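Side-chain contacts in ribokinase (Thermotoga maritima, PDB 1VM7), which probably catalyses the magnesium-dependent transfer of phosphate from ATP to O-5 of D-ribose, giving D-ribose 5-phosphate: residues I150-T155 with Q174-E179; V166-A171 with E178-Y183; Y186-E191 with V259-F264. All coordinates share one frame; numbering follows the deposited sequence.

Interaction 1: I150-T155 with Q174-E179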
loop_
_atom_site.group_PDB
_atom_site.type_symbol
_atom_site.label_atom_id
_atom_site.label_comp_id
_atom_site.label_asym_id
_atom_site.label_seq_id
_atom_site.Cartn_x
_atom_site.Cartn_y
_atom_site.Cartn_z
ATOM N N ILE A 150 -5.669 8.023 -17.600
ATOM C CA ILE A 150 -5.448 6.854 -18.422
ATOM C C ILE A 150 -4.549 7.345 -19.547
ATOM O O ILE A 150 -4.239 8.552 -19.630
ATOM C CB ILE A 150 -6.795 6.244 -18.928
ATOM C CG1 ILE A 150 -7.597 7.262 -19.743
ATOM C CG2 ILE A 150 -7.595 5.775 -17.744
ATOM C CD1 ILE A 150 -8.829 6.701 -20.381
ATOM N N PRO A 151 -4.077 6.432 -20.392
ATOM C CA PRO A 151 -3.177 6.885 -21.446
ATOM C C PRO A 151 -3.833 7.964 -22.283
ATOM O O PRO A 151 -5.003 7.820 -22.653
ATOM C CB PRO A 151 -2.971 5.605 -22.275
ATOM C CG PRO A 151 -3.142 4.526 -21.317
ATOM C CD PRO A 151 -4.287 4.971 -20.482
ATOM N N PHE A 152 -3.115 9.053 -22.534
ATOM C CA PHE A 152 -3.737 10.193 -23.162
ATOM C C PHE A 152 -4.294 9.808 -24.533
ATOM O O PHE A 152 -5.350 10.271 -24.950
ATOM C CB PHE A 152 -2.753 11.344 -23.313
ATOM C CG PHE A 152 -3.395 12.554 -23.862
ATOM C CD1 PHE A 152 -4.340 13.232 -23.100
ATOM C CD2 PHE A 152 -3.156 12.950 -25.172
ATOM C CE1 PHE A 152 -4.981 14.342 -23.600
ATOM C CE2 PHE A 152 -3.802 14.064 -25.691
ATOM C CZ PHE A 152 -4.718 14.760 -24.905
ATOM N N GLU A 153 -3.584 8.939 -25.229
ATOM C CA GLU A 153 -4.002 8.526 -26.568
ATOM C C GLU A 153 -5.416 7.981 -26.595
ATOM O O GLU A 153 -6.110 8.068 -27.622
ATOM C CB GLU A 153 -3.087 7.437 -27.149
ATOM C CG GLU A 153 -3.162 6.097 -26.377
ATOM C CD GLU A 153 -2.907 4.889 -27.251
ATOM O OE1 GLU A 153 -2.068 5.003 -28.161
ATOM O OE2 GLU A 153 -3.553 3.831 -27.019
ATOM N N THR A 154 -5.825 7.372 -25.483
ATOM C CA THR A 154 -7.152 6.800 -25.395
ATOM C C THR A 154 -8.145 7.913 -25.175
ATOM O O THR A 154 -9.140 8.017 -25.881
ATOM C CB THR A 154 -7.258 5.763 -24.274
ATOM O OG1 THR A 154 -6.427 4.656 -24.599
ATOM C CG2 THR A 154 -8.702 5.253 -24.125
ATOM N N THR A 155 -7.855 8.754 -24.194
ATOM C CA THR A 155 -8.655 9.931 -23.931
ATOM C C THR A 155 -8.814 10.724 -25.219
ATOM O O THR A 155 -9.921 11.059 -25.611
ATOM C CB THR A 155 -7.992 10.795 -22.836
ATOM O OG1 THR A 155 -7.995 10.061 -21.621
ATOM C CG2 THR A 155 -8.723 12.129 -22.620
ATOM N N GLN A 174 -0.805 17.596 -16.537
ATOM C CA GLN A 174 0.382 17.269 -17.315
ATOM C C GLN A 174 0.151 16.093 -18.286
ATOM O O GLN A 174 -0.689 15.233 -18.064
ATOM C CB GLN A 174 1.622 17.119 -16.440
ATOM C CG GLN A 174 1.562 16.171 -15.257
ATOM C CD GLN A 174 2.896 16.235 -14.458
ATOM N N GLY A 175 0.885 16.127 -19.397
ATOM C CA GLY A 175 0.848 15.100 -20.430
ATOM C C GLY A 175 -0.266 15.262 -21.444
ATOM O O GLY A 175 -0.598 14.313 -22.153
ATOM N N ILE A 176 -0.879 16.440 -21.492
ATOM C CA ILE A 176 -1.983 16.703 -22.408
ATOM C C ILE A 176 -1.437 17.284 -23.682
ATOM O O ILE A 176 -0.607 18.156 -23.644
ATOM C CB ILE A 176 -3.004 17.671 -21.781
ATOM C CG1 ILE A 176 -3.565 17.035 -20.506
ATOM C CG2 ILE A 176 -4.113 18.018 -22.803
ATOM C CD1 ILE A 176 -4.478 17.901 -19.729
ATOM N N ASN A 177 -1.893 16.781 -24.824
ATOM C CA ASN A 177 -1.513 17.325 -26.140
ATOM C C ASN A 177 -2.613 18.263 -26.630
ATOM O O ASN A 177 -3.813 18.016 -26.413
ATOM C CB ASN A 177 -1.266 16.187 -27.168
ATOM C CG ASN A 177 -1.067 16.688 -28.631
ATOM O OD1 ASN A 177 -1.834 16.338 -29.528
ATOM N ND2 ASN A 177 -0.036 17.495 -28.861
ATOM N N GLU A 178 -2.180 19.334 -27.287
ATOM C CA GLU A 178 -3.043 20.394 -27.795
ATOM C C GLU A 178 -4.185 19.908 -28.682
ATOM O O GLU A 178 -5.214 20.576 -28.833
ATOM C CB GLU A 178 -2.187 21.365 -28.629
ATOM C CG GLU A 178 -2.891 22.643 -29.035
ATOM C CD GLU A 178 -1.913 23.694 -29.499
ATOM O OE1 GLU A 178 -1.139 23.399 -30.430
ATOM O OE2 GLU A 178 -1.891 24.802 -28.925
ATOM N N GLU A 179 -3.993 18.751 -29.300
ATOM C CA GLU A 179 -4.921 18.277 -30.312
ATOM C C GLU A 179 -6.318 18.051 -29.745
ATOM O O GLU A 179 -7.303 18.159 -30.478
ATOM C CB GLU A 179 -4.396 16.995 -30.975
ATOM C CG GLU A 179 -5.171 16.537 -32.208
ATOM C CD GLU A 179 -4.819 15.106 -32.654
ATOM O OE1 GLU A 179 -3.752 14.563 -32.252
ATOM O OE2 GLU A 179 -5.622 14.522 -33.420
#
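Phe152 holds CG opposite its backbone N (chi1 -176°), and its ring swings off the first turn of helix 152-161 to lie against the chain at Gly175, Ile176 and Asn177; Ile176 also has CG2 opposite its backbone N, with that methyl at the CE1 and CZ end of the ring. The contact joins the start of a helix of the ribokinase (PfkB) fold to the loop between parallel strands 165-168 and 186-187, close to the protein surface. The ring meets backbone more than side chain. The CH-pi contact is made by Ile176 CA, which stands 4.2 Å from the centroid of the Phe152 ring and over its face, displaced toward the rim. The same face carries Gly175 O, 3.7 Å from Phe152 CG, and Asn177 N, 3.4 Å from Phe152 CE2. At the far end of the ring Ile176 CG2 packs on Phe152 CE1 at 3.9 Å. Replacing Phe152 by an alanine would probably strip the cover from the Gly175-Asn177 backbone and open a gap beside Ile176. Pro151 occupies the N-cap position, and its O accepts the bond from Thr154 N in the first turn. The side-chain amide of Asn177 stands 84° from the ring plane, and Asn177 CB approaches Phe152 CE2 to 3.6 Å.

Interaction 2: V166-A171 with E178-Y183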
loop_
_atom_site.group_PDB
_atom_site.type_symbol
_atom_site.label_atom_id
_atom_site.label_comp_id
_atom_site.label_asym_id
_atom_site.label_seq_id
_atom_site.Cartn_x
_atom_site.Cartn_y
_atom_site.Cartn_z
ATOM N N VAL A 166 -18.671 16.123 -25.342
ATOM C CA VAL A 166 -17.393 15.697 -24.807
ATOM C C VAL A 166 -16.978 16.694 -23.718
ATOM O O VAL A 166 -16.806 17.897 -23.991
ATOM C CB VAL A 166 -16.304 15.610 -25.904
ATOM C CG1 VAL A 166 -14.958 15.123 -25.327
ATOM C CG2 VAL A 166 -16.752 14.702 -27.029
ATOM N N ILE A 167 -16.866 16.154 -22.494
ATOM C CA ILE A 167 -16.455 16.865 -21.296
ATOM C C ILE A 167 -15.098 16.302 -20.877
ATOM O O ILE A 167 -14.988 15.109 -20.614
ATOM C CB ILE A 167 -17.448 16.639 -20.144
ATOM C CG1 ILE A 167 -18.843 17.148 -20.544
ATOM C CG2 ILE A 167 -16.932 17.317 -18.884
ATOM C CD1 ILE A 167 -20.023 16.634 -19.710
ATOM N N PHE A 168 -14.075 17.165 -20.841
ATOM C CA PHE A 168 -12.704 16.765 -20.487
ATOM C C PHE A 168 -12.221 17.523 -19.237
ATOM O O PHE A 168 -12.143 18.739 -19.215
ATOM C CB PHE A 168 -11.765 16.990 -21.669
ATOM C CG PHE A 168 -10.318 16.762 -21.352
ATOM C CD1 PHE A 168 -9.889 15.568 -20.832
ATOM C CD2 PHE A 168 -9.374 17.763 -21.587
ATOM C CE1 PHE A 168 -8.560 15.365 -20.548
ATOM C CE2 PHE A 168 -8.049 17.563 -21.314
ATOM C CZ PHE A 168 -7.631 16.370 -20.788
ATOM N N ASP A 169 -11.958 16.760 -18.185
ATOM C CA ASP A 169 -11.429 17.268 -16.941
ATOM C C ASP A 169 -9.905 17.102 -17.020
ATOM O O ASP A 169 -9.364 15.978 -16.996
ATOM C CB ASP A 169 -12.032 16.463 -15.803
ATOM C CG ASP A 169 -11.843 17.093 -14.444
ATOM O OD1 ASP A 169 -11.592 18.330 -14.389
ATOM O OD2 ASP A 169 -11.997 16.322 -13.434
ATOM N N PRO A 170 -9.186 18.216 -17.169
ATOM C CA PRO A 170 -7.759 18.109 -17.449
ATOM C C PRO A 170 -6.973 17.833 -16.153
ATOM O O PRO A 170 -6.142 18.622 -15.736
ATOM C CB PRO A 170 -7.438 19.469 -18.071
ATOM C CG PRO A 170 -8.393 20.424 -17.328
ATOM C CD PRO A 170 -9.634 19.624 -17.082
ATOM N N ALA A 171 -7.232 16.680 -15.542
ATOM C CA ALA A 171 -6.731 16.379 -14.210
ATOM C C ALA A 171 -6.018 15.011 -14.201
ATOM O O ALA A 171 -6.627 13.999 -14.522
ATOM C CB ALA A 171 -7.887 16.390 -13.245
ATOM N N GLU A 178 -2.180 19.334 -27.287
ATOM C CA GLU A 178 -3.043 20.394 -27.795
ATOM C C GLU A 178 -4.185 19.908 -28.682
ATOM O O GLU A 178 -5.214 20.576 -28.833
ATOM C CB GLU A 178 -2.187 21.365 -28.629
ATOM C CG GLU A 178 -2.891 22.643 -29.035
ATOM C CD GLU A 178 -1.913 23.694 -29.499
ATOM O OE1 GLU A 178 -1.139 23.399 -30.430
ATOM O OE2 GLU A 178 -1.891 24.802 -28.925
ATOM N N GLU A 179 -3.993 18.751 -29.300
ATOM C CA GLU A 179 -4.921 18.277 -30.312
ATOM C C GLU A 179 -6.318 18.051 -29.745
ATOM O O GLU A 179 -7.303 18.159 -30.478
ATOM C CB GLU A 179 -4.396 16.995 -30.975
ATOM C CG GLU A 179 -5.171 16.537 -32.208
ATOM C CD GLU A 179 -4.819 15.106 -32.654
ATOM O OE1 GLU A 179 -3.752 14.563 -32.252
ATOM O OE2 GLU A 179 -5.622 14.522 -33.420
ATOM N N ILE A 180 -6.406 17.740 -28.443
ATOM C CA ILE A 180 -7.669 17.346 -27.844
ATOM C C ILE A 180 -8.687 18.483 -27.794
ATOM O O ILE A 180 -9.890 18.243 -27.912
ATOM C CB ILE A 180 -7.468 16.734 -26.406
ATOM C CG1 ILE A 180 -8.712 15.975 -25.963
ATOM C CG2 ILE A 180 -7.083 17.812 -25.373
ATOM C CD1 ILE A 180 -8.421 14.961 -24.949
ATOM N N PHE A 181 -8.207 19.710 -27.664
ATOM C CA PHE A 181 -9.055 20.846 -27.286
ATOM C C PHE A 181 -10.158 21.160 -28.293
ATOM O O PHE A 181 -11.275 21.473 -27.906
ATOM C CB PHE A 181 -8.172 22.073 -27.016
ATOM C CG PHE A 181 -7.223 21.882 -25.865
ATOM C CD1 PHE A 181 -7.710 21.706 -24.577
ATOM C CD2 PHE A 181 -5.851 21.844 -26.059
ATOM C CE1 PHE A 181 -6.854 21.518 -23.504
ATOM C CE2 PHE A 181 -4.994 21.662 -24.989
ATOM C CZ PHE A 181 -5.510 21.491 -23.699
ATOM N N GLN A 182 -9.833 21.065 -29.578
ATOM C CA GLN A 182 -10.782 21.361 -30.662
ATOM C C GLN A 182 -11.982 20.399 -30.667
ATOM O O GLN A 182 -13.048 20.729 -31.196
ATOM C CB GLN A 182 -10.076 21.295 -32.030
ATOM C CG GLN A 182 -9.690 19.865 -32.396
ATOM C CD GLN A 182 -8.643 19.770 -33.459
ATOM O OE1 GLN A 182 -8.881 20.161 -34.590
ATOM N NE2 GLN A 182 -7.480 19.212 -33.113
ATOM N N TYR A 183 -11.798 19.221 -30.072
ATOM C CA TYR A 183 -12.850 18.209 -29.962
ATOM C C TYR A 183 -13.729 18.339 -28.718
ATOM O O TYR A 183 -14.697 17.595 -28.577
ATOM C CB TYR A 183 -12.236 16.810 -30.014
ATOM C CG TYR A 183 -11.471 16.577 -31.289
ATOM C CD1 TYR A 183 -12.130 16.581 -32.523
ATOM C CD2 TYR A 183 -10.104 16.378 -31.276
ATOM C CE1 TYR A 183 -11.436 16.386 -33.716
ATOM C CE2 TYR A 183 -9.406 16.186 -32.450
ATOM C CZ TYR A 183 -10.080 16.174 -33.673
ATOM O OH TYR A 183 -9.374 15.998 -34.851
#
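Ile180 lays its CD1 methyl squarely over the ring of Phe168, 4.2 Å from the centroid of that ring and only 2° off the ring normal, a CH-pi contact centred on the face. It joins a central parallel strand, 165-168, of the ribokinase-fold alpha/beta sheet to the connection 178-183, which leads on to the neighbouring strand 186-187. CG1 of Ile180 extends opposite the backbone N (chi1 -164°), directing that branch toward the Phe168 ring, whose own CG is likewise anti to its backbone N. The two side chains cross at about a right angle. The other branch, Ile180 CG2, reaches Phe168 CE2 at 4.2 Å and also sits above the centre of the Phe181 ring, so one isoleucine serves two aromatic faces. On the opposite face of Phe168 lies Pro170 CA, 3.7 Å above the plane and offset toward the rim, in the inverse gamma turn that follows the strand. Phe168 is thus sandwiched, in a buried layer that helix 152-161 helps to close through Phe152 on Ile180. Two residues earlier on the strand, Val166 presents its branch point to the backbone of the connection. Within the connection, Gln182 NE2 donates a nearly straight bond (170°) to Glu179 O; the donor lies in the carbonyl plane of Glu179, on a lone pair of its O. Across the contact, Val166 CB stops 3.7 Å from Tyr183 O, with CG2 a little farther from the same oxygen.

Interaction 3: Y186-E191 with V259-F264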
loop_
_atom_site.group_PDB
_atom_site.type_symbol
_atom_site.label_atom_id
_atom_site.label_comp_id
_atom_site.label_asym_id
_atom_site.label_seq_id
_atom_site.Cartn_x
_atom_site.Cartn_y
_atom_site.Cartn_z
ATOM N N TYR A 186 -16.832 20.749 -23.425
ATOM C CA TYR A 186 -16.539 21.330 -22.114
ATOM C C TYR A 186 -15.128 20.979 -21.679
ATOM O O TYR A 186 -14.713 19.804 -21.730
ATOM C CB TYR A 186 -17.543 20.852 -21.039
ATOM C CG TYR A 186 -18.933 21.369 -21.261
ATOM C CD1 TYR A 186 -19.831 20.672 -22.050
ATOM C CD2 TYR A 186 -19.342 22.579 -20.717
ATOM C CE1 TYR A 186 -21.092 21.142 -22.278
ATOM C CE2 TYR A 186 -20.609 23.071 -20.960
ATOM C CZ TYR A 186 -21.487 22.338 -21.734
ATOM O OH TYR A 186 -22.764 22.807 -21.993
ATOM N N LEU A 187 -14.385 22.010 -21.270
ATOM C CA LEU A 187 -13.112 21.832 -20.584
ATOM C C LEU A 187 -13.310 22.340 -19.164
ATOM O O LEU A 187 -13.781 23.454 -18.965
ATOM C CB LEU A 187 -12.009 22.639 -21.283
ATOM C CG LEU A 187 -10.583 22.474 -20.740
ATOM C CD1 LEU A 187 -10.044 21.132 -21.119
ATOM C CD2 LEU A 187 -9.666 23.574 -21.235
ATOM N N THR A 188 -12.950 21.537 -18.174
ATOM C CA THR A 188 -13.336 21.840 -16.780
ATOM C C THR A 188 -12.124 21.881 -15.851
ATOM O O THR A 188 -12.012 21.075 -14.954
ATOM C CB THR A 188 -14.360 20.803 -16.243
ATOM O OG1 THR A 188 -13.738 19.516 -16.118
ATOM C CG2 THR A 188 -15.569 20.683 -17.182
ATOM N N PRO A 189 -11.189 22.807 -16.079
ATOM C CA PRO A 189 -10.023 22.845 -15.214
ATOM C C PRO A 189 -10.356 23.496 -13.885
ATOM O O PRO A 189 -11.233 24.330 -13.837
ATOM C CB PRO A 189 -9.052 23.749 -15.994
ATOM C CG PRO A 189 -9.975 24.705 -16.669
ATOM C CD PRO A 189 -11.162 23.893 -17.076
ATOM N N ASN A 190 -9.669 23.101 -12.823
ATOM C CA ASN A 190 -9.667 23.892 -11.599
ATOM C C ASN A 190 -8.622 24.992 -11.754
ATOM O O ASN A 190 -8.016 25.134 -12.815
ATOM C CB ASN A 190 -9.404 23.019 -10.360
ATOM C CG ASN A 190 -7.990 22.434 -10.307
ATOM O OD1 ASN A 190 -7.031 23.002 -10.840
ATOM N ND2 ASN A 190 -7.863 21.275 -9.643
ATOM N N GLU A 191 -8.406 25.780 -10.703
ATOM C CA GLU A 191 -7.601 26.986 -10.832
ATOM C C GLU A 191 -6.117 26.688 -11.063
ATOM O O GLU A 191 -5.461 27.329 -11.889
ATOM C CB GLU A 191 -7.792 27.883 -9.620
ATOM C CG GLU A 191 -7.080 29.211 -9.775
ATOM C CD GLU A 191 -7.699 30.309 -8.956
ATOM O OE1 GLU A 191 -8.480 30.002 -8.024
ATOM O OE2 GLU A 191 -7.406 31.474 -9.274
ATOM N N VAL A 259 -17.377 15.289 -8.391
ATOM C CA VAL A 259 -18.802 15.438 -8.119
ATOM C C VAL A 259 -19.408 16.522 -9.014
ATOM O O VAL A 259 -20.440 16.307 -9.630
ATOM C CB VAL A 259 -19.082 15.716 -6.618
ATOM C CG1 VAL A 259 -20.560 15.984 -6.353
ATOM C CG2 VAL A 259 -18.672 14.529 -5.795
ATOM N N PHE A 260 -18.749 17.676 -9.119
ATOM C CA PHE A 260 -19.234 18.689 -10.013
ATOM C C PHE A 260 -19.419 18.138 -11.422
ATOM O O PHE A 260 -20.470 18.324 -12.034
ATOM C CB PHE A 260 -18.310 19.909 -10.054
ATOM C CG PHE A 260 -18.765 20.914 -11.042
ATOM C CD1 PHE A 260 -19.798 21.769 -10.726
ATOM C CD2 PHE A 260 -18.278 20.902 -12.331
ATOM C CE1 PHE A 260 -20.280 22.682 -11.657
ATOM C CE2 PHE A 260 -18.758 21.799 -13.269
ATOM C CZ PHE A 260 -19.762 22.704 -12.926
ATOM N N ASN A 261 -18.381 17.495 -11.961
ATOM C CA ASN A 261 -18.430 17.057 -13.359
ATOM C C ASN A 261 -19.575 16.064 -13.607
ATOM O O ASN A 261 -20.285 16.211 -14.595
ATOM C CB ASN A 261 -17.074 16.486 -13.827
ATOM C CG ASN A 261 -16.094 17.577 -14.261
ATOM O OD1 ASN A 261 -15.990 18.603 -13.625
ATOM N ND2 ASN A 261 -15.371 17.337 -15.350
ATOM N N GLY A 262 -19.747 15.096 -12.699
ATOM C CA GLY A 262 -20.769 14.067 -12.845
ATOM C C GLY A 262 -22.167 14.619 -12.735
ATOM O O GLY A 262 -23.038 14.296 -13.540
ATOM N N ALA A 263 -22.376 15.472 -11.736
ATOM C CA ALA A 263 -23.655 16.154 -11.537
ATOM C C ALA A 263 -23.952 17.130 -12.676
ATOM O O ALA A 263 -25.069 17.180 -13.179
ATOM C CB ALA A 263 -23.638 16.868 -10.228
ATOM N N PHE A 264 -22.948 17.899 -13.098
ATOM C CA PHE A 264 -23.090 18.734 -14.293
ATOM C C PHE A 264 -23.617 17.927 -15.481
ATOM O O PHE A 264 -24.544 18.342 -16.152
ATOM C CB PHE A 264 -21.742 19.362 -14.642
ATOM C CG PHE A 264 -21.786 20.241 -15.834
ATOM C CD1 PHE A 264 -22.358 21.498 -15.752
ATOM C CD2 PHE A 264 -21.288 19.818 -17.046
ATOM C CE1 PHE A 264 -22.423 22.310 -16.847
ATOM C CE2 PHE A 264 -21.325 20.656 -18.153
ATOM C CZ PHE A 264 -21.909 21.879 -18.049
#
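Asn261 and Phe264 carry the contact of helix 256-269 with strand 186-187 and the loop after it, a helix packed on the large, mostly parallel sheet of the ribokinase fold, next to the predicted ATP site. Asn261 makes the polar contact: its ND2 donates to Thr188 OG1 over 2.8 Å, nearly straight at 168°, with the hydroxyl oxygen close to the amide plane. Thr188 holds OG1 between its backbone N and carbonyl carbon (chi1 67°), and the two side chains approach from opposite directions. The same hydroxyl is also bonded to Asp169 OD1, and Asn261 OD1 is bonded to Lys226 NZ, of the predicted ATP site. Those bonds satisfy the buried polar groups and fix the rotation of the amide. Within the helix, Asn261 OD1 also lies in plane at the edge of the Phe260 ring, one face of which carries Phe264 CB. Three residues on from Asn261, Phe264 bonds through its N back to Phe260 O, and its ring arrives edge-on at Tyr186. The pair is T-shaped, with centroids of the Tyr186 and Phe264 rings 4.9 Å apart and planes at 73°. Phe264 CE2 stands 3.7 Å above the plane of the Tyr186 ring, over its centre, while Phe264 CZ comes closest to the rim, 3.4 Å from Tyr186 CE2.

In the fold
Along the chain, interactions 1 and 2 end on the same loop and share Glu178 and Glu179; interaction 3 opens later, on the next strand. The centres of interactions 1 and 2 lie about 8 Å apart, those of 2 and 3 about 12 Å, and those of 1 and 3 about 17 Å, so interaction 2 bridges the others. It touches interaction 1 through Ile176 against Phe168 and Thr155 against Ile180. To interaction 3 it is joined by the pairing of neighbouring parallel strands 165-168 and 186-187. Together they tie a peripheral helix and loop, through the sheet, to helix 256-269, which carries the predicted catalytic base Asp258.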